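Local coordinates for ribosomal-protein-alanine acetyltransferase (Clostridium acetobutylicum, PDB 3DNS), which probably transfers an acetyl group to the N-terminal alanine of a ribosomal protein, this chain being its N-terminal GNAT-type domain, at residues F49-Y54 and E66-F71; V70-L75 and N82-I87. All coordinates share one frame; numbering follows the deposited sequence.

Contact 1 (F49-Y54 and E66-F71); sequences FRMKIY and EILSVF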
ATOM      1  N   PHE A  49      -5.936   5.323 -18.592  1.00 18.21           N
ATOM      2  CA  PHE A  49      -6.106   5.216 -17.135  1.00 18.28           C
ATOM      3  C   PHE A  49      -4.910   5.677 -16.338  1.00 18.52           C
ATOM      4  O   PHE A  49      -3.776   5.759 -16.850  1.00 19.01           O
ATOM      5  CB  PHE A  49      -6.479   3.819 -16.704  1.00 18.39           C
ATOM      6  CG  PHE A  49      -5.480   2.753 -17.039  1.00 16.65           C
ATOM      7  CD1 PHE A  49      -4.539   2.373 -16.135  1.00 18.15           C
ATOM      8  CD2 PHE A  49      -5.551   2.067 -18.239  1.00 19.13           C
ATOM      9  CE1 PHE A  49      -3.662   1.330 -16.417  1.00 18.73           C
ATOM     10  CE2 PHE A  49      -4.673   1.029 -18.518  1.00 17.48           C
ATOM     11  CZ  PHE A  49      -3.720   0.683 -17.587  1.00 18.04           C
ATOM     12  N   ARG A  50      -5.192   5.989 -15.071  1.00 18.39           N
ATOM     13  CA  ARG A  50      -4.176   6.348 -14.082  1.00 18.27           C
ATOM     14  C   ARG A  50      -3.919   5.151 -13.160  1.00 18.62           C
ATOM     15  O   ARG A  50      -4.876   4.575 -12.628  1.00 18.22           O
ATOM     16  CB  ARG A  50      -4.614   7.551 -13.252  1.00 18.13           C
ATOM     17  CG  ARG A  50      -3.600   7.924 -12.182  1.00 18.55           C
ATOM     18  CD  ARG A  50      -3.916   9.271 -11.566  1.00 18.46           C
ATOM     19  NE  ARG A  50      -3.491  10.405 -12.412  1.00 19.35           N
ATOM     20  CZ  ARG A  50      -4.328  11.175 -13.094  1.00 18.99           C
ATOM     21  NH1 ARG A  50      -5.624  10.920 -13.089  1.00 19.15           N
ATOM     22  NH2 ARG A  50      -3.885  12.192 -13.796  1.00 19.77           N
HETATM   23  N   MSE A  51      -2.651   4.752 -13.013  1.00 18.29           N
HETATM   24  CA  MSE A  51      -2.326   3.641 -12.125  1.00 20.31           C
HETATM   25  C   MSE A  51      -1.551   4.153 -10.928  1.00 20.27           C
HETATM   26  O   MSE A  51      -0.517   4.734 -11.076  1.00 21.71           O
HETATM   27  CB  MSE A  51      -1.527   2.579 -12.814  1.00 19.24           C
HETATM   28  CG  MSE A  51      -1.242   1.377 -11.909  1.00 20.54           C
HETATM   29 SE   MSE A  51      -0.382  -0.146 -12.907  0.80 28.82          SE
HETATM   30  CE  MSE A  51       1.360   0.677 -13.127  1.00 22.50           C
ATOM     31  N   LYS A  52      -2.137   4.032  -9.761  1.00 21.51           N
ATOM     32  CA  LYS A  52      -1.508   4.454  -8.525  1.00 23.88           C
ATOM     33  C   LYS A  52      -0.918   3.193  -7.920  1.00 23.55           C
ATOM     34  O   LYS A  52      -1.554   2.133  -7.920  1.00 23.62           O
ATOM     35  CB  LYS A  52      -2.531   5.083  -7.581  1.00 23.82           C
ATOM     36  CG  LYS A  52      -3.039   6.434  -8.104  1.00 26.57           C
ATOM     37  CD  LYS A  52      -3.849   7.158  -7.041  1.00 27.74           C
ATOM     38  CE  LYS A  52      -4.312   8.506  -7.524  1.00 30.41           C
ATOM     39  NZ  LYS A  52      -3.094   9.262  -7.980  1.00 36.92           N
ATOM     40  N   ILE A  53       0.325   3.291  -7.482  1.00 24.30           N
ATOM     41  CA  ILE A  53       1.013   2.184  -6.814  1.00 25.47           C
ATOM     42  C   ILE A  53       1.510   2.729  -5.532  1.00 26.30           C
ATOM     43  O   ILE A  53       2.101   3.800  -5.535  1.00 26.37           O
ATOM     44  CB  ILE A  53       2.236   1.626  -7.603  1.00 25.50           C
ATOM     45  CG1 ILE A  53       1.813   1.113  -8.983  1.00 26.10           C
ATOM     46  CG2 ILE A  53       2.852   0.505  -6.841  1.00 24.57           C
ATOM     47  CD1 ILE A  53       0.865  -0.166  -8.927  1.00 24.25           C
ATOM     48  N   TYR A  54       1.255   2.020  -4.441  1.00 27.07           N
ATOM     49  CA  TYR A  54       1.668   2.489  -3.129  1.00 28.12           C
ATOM     50  C   TYR A  54       3.198   2.539  -3.113  1.00 27.97           C
ATOM     51  O   TYR A  54       3.888   1.736  -3.776  1.00 28.64           O
ATOM     52  CB  TYR A  54       1.146   1.574  -2.013  1.00 28.70           C
ATOM     53  CG  TYR A  54      -0.309   1.809  -1.573  1.00 30.97           C
ATOM     54  CD1 TYR A  54      -0.817   3.116  -1.422  1.00 32.56           C
ATOM     55  CD2 TYR A  54      -1.157   0.742  -1.246  1.00 28.92           C
ATOM     56  CE1 TYR A  54      -2.086   3.343  -0.985  1.00 31.39           C
ATOM     57  CE2 TYR A  54      -2.480   0.984  -0.842  1.00 28.45           C
ATOM     58  CZ  TYR A  54      -2.916   2.287  -0.718  1.00 28.99           C
ATOM     59  OH  TYR A  54      -4.173   2.600  -0.315  1.00 30.20           O
ATOM     60  N   GLU A  66       3.574  -7.857 -14.262  1.00 20.47           N
ATOM     61  CA  GLU A  66       2.431  -8.770 -14.299  1.00 20.53           C
ATOM     62  C   GLU A  66       1.129  -7.979 -14.351  1.00 20.76           C
ATOM     63  O   GLU A  66       0.211  -8.289 -15.134  1.00 22.23           O
ATOM     64  CB  GLU A  66       2.438  -9.721 -13.108  1.00 20.51           C
ATOM     65  CG  GLU A  66       1.214 -10.625 -13.049  1.00 21.77           C
ATOM     66  CD  GLU A  66       1.327 -11.670 -11.968  1.00 21.69           C
ATOM     67  OE1 GLU A  66       2.238 -12.493 -12.025  1.00 27.73           O
ATOM     68  OE2 GLU A  66       0.506 -11.676 -11.057  1.00 24.53           O
ATOM     69  N   ILE A  67       1.017  -6.951 -13.531  1.00 19.64           N
ATOM     70  CA  ILE A  67      -0.240  -6.202 -13.479  1.00 18.94           C
ATOM     71  C   ILE A  67      -0.545  -5.626 -14.872  1.00 18.90           C
ATOM     72  O   ILE A  67      -1.629  -5.741 -15.403  1.00 18.81           O
ATOM     73  CB  ILE A  67      -0.160  -5.084 -12.372  1.00 19.49           C
ATOM     74  CG1 ILE A  67      -0.070  -5.726 -10.972  1.00 17.70           C
ATOM     75  CG2 ILE A  67      -1.336  -4.068 -12.461  1.00 18.30           C
ATOM     76  CD1 ILE A  67       0.533  -4.816  -9.874  1.00 17.57           C
ATOM     77  N   LEU A  68       0.463  -5.006 -15.461  1.00 18.72           N
ATOM     78  CA  LEU A  68       0.331  -4.410 -16.761  1.00 18.44           C
ATOM     79  C   LEU A  68       0.011  -5.455 -17.828  1.00 18.20           C
ATOM     80  O   LEU A  68      -0.818  -5.240 -18.677  1.00 18.46           O
ATOM     81  CB  LEU A  68       1.625  -3.648 -17.103  1.00 18.12           C
ATOM     82  CG  LEU A  68       1.843  -2.304 -16.406  1.00 19.16           C
ATOM     83  CD1 LEU A  68       3.338  -1.873 -16.555  1.00 14.93           C
ATOM     84  CD2 LEU A  68       0.904  -1.200 -17.002  1.00 16.95           C
ATOM     85  N   SER A  69       0.655  -6.611 -17.755  1.00 20.08           N
ATOM     86  CA  SER A  69       0.458  -7.663 -18.718  1.00 20.48           C
ATOM     87  C   SER A  69      -0.955  -8.205 -18.611  1.00 19.40           C
ATOM     88  O   SER A  69      -1.621  -8.362 -19.611  1.00 18.15           O
ATOM     89  CB  SER A  69       1.518  -8.782 -18.594  1.00 20.97           C
ATOM     90  OG  SER A  69       2.780  -8.268 -18.966  1.00 22.54           O
ATOM     91  N   VAL A  70      -1.387  -8.465 -17.401  1.00 20.08           N
ATOM     92  CA  VAL A  70      -2.745  -8.927 -17.119  1.00 20.53           C
ATOM     93  C   VAL A  70      -3.796  -7.975 -17.640  1.00 20.46           C
ATOM     94  O   VAL A  70      -4.745  -8.411 -18.320  1.00 20.52           O
ATOM     95  CB  VAL A  70      -2.993  -9.156 -15.571  1.00 20.78           C
ATOM     96  CG1 VAL A  70      -4.446  -9.451 -15.303  1.00 19.85           C
ATOM     97  CG2 VAL A  70      -2.094 -10.354 -14.997  1.00 20.38           C
ATOM     98  N   PHE A  71      -3.635  -6.686 -17.327  1.00 20.60           N
ATOM     99  CA  PHE A  71      -4.631  -5.672 -17.691  1.00 20.35           C
ATOM    100  C   PHE A  71      -4.623  -5.380 -19.195  1.00 20.22           C
ATOM    101  O   PHE A  71      -5.666  -5.174 -19.814  1.00 20.30           O
ATOM    102  CB  PHE A  71      -4.462  -4.420 -16.817  1.00 20.22           C
ATOM    103  CG  PHE A  71      -5.734  -3.613 -16.640  1.00 21.11           C
ATOM    104  CD1 PHE A  71      -6.867  -4.179 -16.057  1.00 21.20           C
ATOM    105  CD2 PHE A  71      -5.809  -2.296 -17.072  1.00 20.98           C
ATOM    106  CE1 PHE A  71      -8.031  -3.429 -15.880  1.00 21.70           C
ATOM    107  CE2 PHE A  71      -6.987  -1.568 -16.940  1.00 20.18           C
ATOM    108  CZ  PHE A  71      -8.087  -2.123 -16.350  1.00 19.61           C
TER

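Contact 2 (V70-L75 and N82-I87); sequences VFMEFL and NKVNII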
ATOM      1  N   VAL A  70      -1.387  -8.465 -17.401  1.00 20.08           N
ATOM      2  CA  VAL A  70      -2.745  -8.927 -17.119  1.00 20.53           C
ATOM      3  C   VAL A  70      -3.796  -7.975 -17.640  1.00 20.46           C
ATOM      4  O   VAL A  70      -4.745  -8.411 -18.320  1.00 20.52           O
ATOM      5  CB  VAL A  70      -2.993  -9.156 -15.571  1.00 20.78           C
ATOM      6  CG1 VAL A  70      -4.446  -9.451 -15.303  1.00 19.85           C
ATOM      7  CG2 VAL A  70      -2.094 -10.354 -14.997  1.00 20.38           C
ATOM      8  N   PHE A  71      -3.635  -6.686 -17.327  1.00 20.60           N
ATOM      9  CA  PHE A  71      -4.631  -5.672 -17.691  1.00 20.35           C
ATOM     10  C   PHE A  71      -4.623  -5.380 -19.195  1.00 20.22           C
ATOM     11  O   PHE A  71      -5.666  -5.174 -19.814  1.00 20.30           O
ATOM     12  CB  PHE A  71      -4.462  -4.420 -16.817  1.00 20.22           C
ATOM     13  CG  PHE A  71      -5.734  -3.613 -16.640  1.00 21.11           C
ATOM     14  CD1 PHE A  71      -6.867  -4.179 -16.057  1.00 21.20           C
ATOM     15  CD2 PHE A  71      -5.809  -2.296 -17.072  1.00 20.98           C
ATOM     16  CE1 PHE A  71      -8.031  -3.429 -15.880  1.00 21.70           C
ATOM     17  CE2 PHE A  71      -6.987  -1.568 -16.940  1.00 20.18           C
ATOM     18  CZ  PHE A  71      -8.087  -2.123 -16.350  1.00 19.61           C
HETATM   19  N   MSE A  72      -3.449  -5.392 -19.820  1.00 21.35           N
HETATM   20  CA  MSE A  72      -3.382  -5.176 -21.277  1.00 21.95           C
HETATM   21  C   MSE A  72      -4.076  -6.303 -22.040  1.00 21.73           C
HETATM   22  O   MSE A  72      -4.796  -6.074 -22.979  1.00 22.08           O
HETATM   23  CB  MSE A  72      -1.909  -5.092 -21.785  1.00 21.92           C
HETATM   24  CG  MSE A  72      -1.082  -3.840 -21.455  1.00 24.15           C
HETATM   25 SE   MSE A  72      -2.029  -2.172 -21.597  0.70 28.55          SE
HETATM   26  CE  MSE A  72      -2.746  -2.206 -19.764  1.00 25.27           C
ATOM     27  N   GLU A  73      -3.825  -7.533 -21.634  1.00 22.37           N
ATOM     28  CA  GLU A  73      -4.492  -8.677 -22.238  1.00 23.02           C
ATOM     29  C   GLU A  73      -6.014  -8.507 -22.176  1.00 23.07           C
ATOM     30  O   GLU A  73      -6.718  -8.736 -23.185  1.00 22.65           O
ATOM     31  CB  GLU A  73      -4.066 -10.008 -21.586  1.00 22.39           C
ATOM     32  CG  GLU A  73      -4.823 -11.301 -22.132  1.00 23.29           C
ATOM     33  CD  GLU A  73      -4.362 -11.746 -23.497  1.00 26.75           C
ATOM     34  OE1 GLU A  73      -3.329 -11.220 -23.982  1.00 29.36           O
ATOM     35  OE2 GLU A  73      -5.021 -12.638 -24.106  1.00 29.65           O
ATOM     36  N   PHE A  74      -6.493  -8.107 -21.008  1.00 23.70           N
ATOM     37  CA  PHE A  74      -7.910  -7.753 -20.802  1.00 23.67           C
ATOM     38  C   PHE A  74      -8.443  -6.662 -21.744  1.00 23.47           C
ATOM     39  O   PHE A  74      -9.488  -6.814 -22.343  1.00 22.86           O
ATOM     40  CB  PHE A  74      -8.111  -7.265 -19.361  1.00 24.11           C
ATOM     41  CG  PHE A  74      -9.568  -6.862 -19.017  1.00 24.38           C
ATOM     42  CD1 PHE A  74     -10.603  -7.784 -19.075  1.00 24.00           C
ATOM     43  CD2 PHE A  74      -9.871  -5.559 -18.639  1.00 25.42           C
ATOM     44  CE1 PHE A  74     -11.895  -7.399 -18.755  1.00 25.62           C
ATOM     45  CE2 PHE A  74     -11.138  -5.164 -18.343  1.00 25.04           C
ATOM     46  CZ  PHE A  74     -12.152  -6.068 -18.396  1.00 24.61           C
ATOM     47  N   LEU A  75      -7.747  -5.539 -21.806  1.00 22.17           N
ATOM     48  CA  LEU A  75      -8.162  -4.407 -22.653  1.00 21.96           C
ATOM     49  C   LEU A  75      -8.090  -4.687 -24.151  1.00 22.04           C
ATOM     50  O   LEU A  75      -9.070  -4.415 -24.904  1.00 23.24           O
ATOM     51  CB  LEU A  75      -7.326  -3.153 -22.290  1.00 22.64           C
ATOM     52  CG  LEU A  75      -7.558  -2.488 -20.885  1.00 20.09           C
ATOM     53  CD1 LEU A  75      -6.698  -1.255 -20.707  1.00 19.13           C
ATOM     54  CD2 LEU A  75      -8.975  -2.091 -20.614  1.00 16.72           C
ATOM     55  N   ASN A  82      -7.957  -0.458 -29.076  1.00 21.67           N
ATOM     56  CA  ASN A  82      -6.833  -0.351 -30.001  1.00 21.93           C
ATOM     57  C   ASN A  82      -5.609   0.349 -29.409  1.00 21.22           C
ATOM     58  O   ASN A  82      -4.447   0.026 -29.714  1.00 22.79           O
ATOM     59  CB  ASN A  82      -7.282   0.371 -31.285  1.00 22.11           C
ATOM     60  CG  ASN A  82      -6.167   0.473 -32.299  1.00 22.35           C
ATOM     61  OD1 ASN A  82      -5.705  -0.535 -32.826  1.00 23.27           O
ATOM     62  ND2 ASN A  82      -5.682   1.665 -32.517  1.00 23.49           N
ATOM     63  N   LYS A  83      -5.873   1.351 -28.594  1.00 20.69           N
ATOM     64  CA  LYS A  83      -4.848   2.167 -28.013  1.00 19.41           C
ATOM     65  C   LYS A  83      -5.129   2.343 -26.538  1.00 19.59           C
ATOM     66  O   LYS A  83      -6.252   2.690 -26.129  1.00 19.13           O
ATOM     67  CB  LYS A  83      -4.824   3.534 -28.701  1.00 20.66           C
ATOM     68  CG  LYS A  83      -3.757   4.509 -28.206  1.00 20.28           C
ATOM     69  CD  LYS A  83      -2.344   4.056 -28.464  1.00 17.73           C
ATOM     70  CE  LYS A  83      -1.341   4.757 -27.465  1.00 19.63           C
ATOM     71  NZ  LYS A  83      -1.274   6.208 -27.703  1.00 15.90           N
ATOM     72  N   VAL A  84      -4.110   2.036 -25.741  1.00 18.95           N
ATOM     73  CA  VAL A  84      -4.129   2.209 -24.335  1.00 18.49           C
ATOM     74  C   VAL A  84      -3.040   3.238 -23.908  1.00 18.39           C
ATOM     75  O   VAL A  84      -1.867   3.152 -24.304  1.00 17.39           O
ATOM     76  CB  VAL A  84      -3.907   0.850 -23.627  1.00 18.84           C
ATOM     77  CG1 VAL A  84      -3.739   1.034 -22.129  1.00 20.11           C
ATOM     78  CG2 VAL A  84      -5.086  -0.157 -23.949  1.00 17.87           C
ATOM     79  N   ASN A  85      -3.448   4.206 -23.105  1.00 18.75           N
ATOM     80  CA  ASN A  85      -2.519   5.095 -22.390  1.00 18.79           C
ATOM     81  C   ASN A  85      -2.602   4.955 -20.864  1.00 18.19           C
ATOM     82  O   ASN A  85      -3.646   4.744 -20.312  1.00 17.33           O
ATOM     83  CB  ASN A  85      -2.753   6.560 -22.741  1.00 19.16           C
ATOM     84  CG  ASN A  85      -2.159   6.913 -24.048  1.00 23.45           C
ATOM     85  OD1 ASN A  85      -2.689   6.519 -25.092  1.00 24.99           O
ATOM     86  ND2 ASN A  85      -1.007   7.593 -24.014  1.00 23.03           N
ATOM     87  N   ILE A  86      -1.450   5.088 -20.228  1.00 18.81           N
ATOM     88  CA  ILE A  86      -1.263   4.903 -18.775  1.00 18.82           C
ATOM     89  C   ILE A  86      -0.533   6.150 -18.223  1.00 18.96           C
ATOM     90  O   ILE A  86       0.499   6.579 -18.733  1.00 18.23           O
ATOM     91  CB  ILE A  86      -0.470   3.682 -18.427  1.00 17.70           C
ATOM     92  CG1 ILE A  86      -1.007   2.465 -19.222  1.00 20.46           C
ATOM     93  CG2 ILE A  86      -0.554   3.491 -16.883  1.00 16.89           C
ATOM     94  CD1 ILE A  86      -0.378   0.992 -18.902  1.00 18.08           C
ATOM     95  N   ILE A  87      -1.164   6.746 -17.216  1.00 20.55           N
ATOM     96  CA  ILE A  87      -0.649   7.872 -16.458  1.00 20.00           C
ATOM     97  C   ILE A  87      -0.200   7.305 -15.132  1.00 20.71           C
ATOM     98  O   ILE A  87      -0.986   6.666 -14.402  1.00 18.38           O
ATOM     99  CB  ILE A  87      -1.786   8.872 -16.150  1.00 20.55           C
ATOM    100  CG1 ILE A  87      -2.488   9.345 -17.433  1.00 21.02           C
ATOM    101  CG2 ILE A  87      -1.238  10.034 -15.330  1.00 19.66           C
ATOM    102  CD1 ILE A  87      -3.688  10.191 -17.223  1.00 20.11           C
TER

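Contact 1 (F49-Y54 and E66-F71)
Phe49 and Phe71 meet as a T-shaped aromatic pair. The edge of the Phe71 ring points at one face of the Phe49 ring. The centroids lie 5.2 Å apart and the planes stand at 87°, so the rings are almost perpendicular. The contact falls toward the rim of the Phe49 face, not over its middle. Phe71 CD2 is 3.7 Å from Phe49 CZ, and Phe71 CE2 is 3.8 Å from Phe49 CE2. The CG of Phe49 sits between its backbone N and carbonyl carbon (chi1 61°), and the ring thereby presents a face to the incoming edge.

Further along the strand, selenomethionine Met51 fills the next position on the same face. Its CG is anti to the backbone N (chi1 -177°), which sends an extended chain out toward the helix. SE lies 4.1 Å from Ile67 CG2, and the two chains meet at a slant. The chain bends only at its last torsion. That bend turns the terminal methyl aside, and Met51 CE comes 4.3 Å from Leu68 CD2. The selenium end therefore touches two neighbouring helix residues by different atoms.

The touching residues are all buried and the contact is purely apolar. Ile12 of strand 10-14 also packs on Ile67 and Phe71.

The axes of segments 49-53 and 66-71 run roughly antiparallel and are 12.1 Å apart at their closest, with side chains filling the gap. This is the first half of a beta-alpha-beta unit, in which helix 61-78 folds back over the strand that precedes it. It corresponds to the central strand-helix element of the GNAT acetyltransferase fold.

Contact 2 (V70-L75 and N82-I87)
Met72 and Leu75 pack on Val84 in a buried, apolar helix-on-sheet contact. It forms the second half of the beta-alpha-beta unit, where the chain leaves helix 61-78 and enters strand 83-89. The segment axes come within 10.1 Å and run roughly antiparallel, at 147°.

Val84 is met by both helix residues. Its CG1 lies 3.7 Å from SE of Met72, a selenomethionine. Its CG2 lies 3.8 Å from Leu75 CD1, and the Leu75 and Val84 side chains cross at about a right angle. CG1 of Val84 is also 4.0 Å from that same Leu75 CD1, so the leucine methyl touches both branches.

The Met72 chain bends at chi2 (-41°) and again at chi3. This carries its end over the strand, although its CB does not head straight there. The methyl CE then meets Ile86 CD1 tip to tip at 4.1 Å.

Asn85 points away from the helix, on the other face of the strand. There Lys83 NZ donates a hydrogen bond of 3.0 Å to Asn85 OD1, with NZ lying 19° out of the carbonyl plane. Glu105 OE2 joins both, by a salt bridge to Lys83 and a hydrogen bond from Asn85 ND2.

On the helix side, Phe102 packs against Met72 and Ile86. Strand 83-89 itself lies between the parallel strand 46-53 and the antiparallel strand 117-127.

Overall arrangement
Contacts 1 and 2 share helix 61-78, with Val70 and Phe71 in both segments, and their centres are 9 Å apart. Together they lay one helix over two adjacent parallel strands. The strands are joined directly: Phe49 O is 2.8 Å from Ile87 N, and Met51 N is 2.9 Å from Ile87 O, both probable hydrogen bonds. The two apolar layers also merge, since Phe49 CZ packs 3.6 Å from Ile86 CD1. In GNAT enzymes acetyl-CoA binds where this pair of strands parts, and its pyrophosphate usually meets the turn entering this helix. Both contacts would probably lie near the cofactor site if this domain binds acetyl-CoA in the same way.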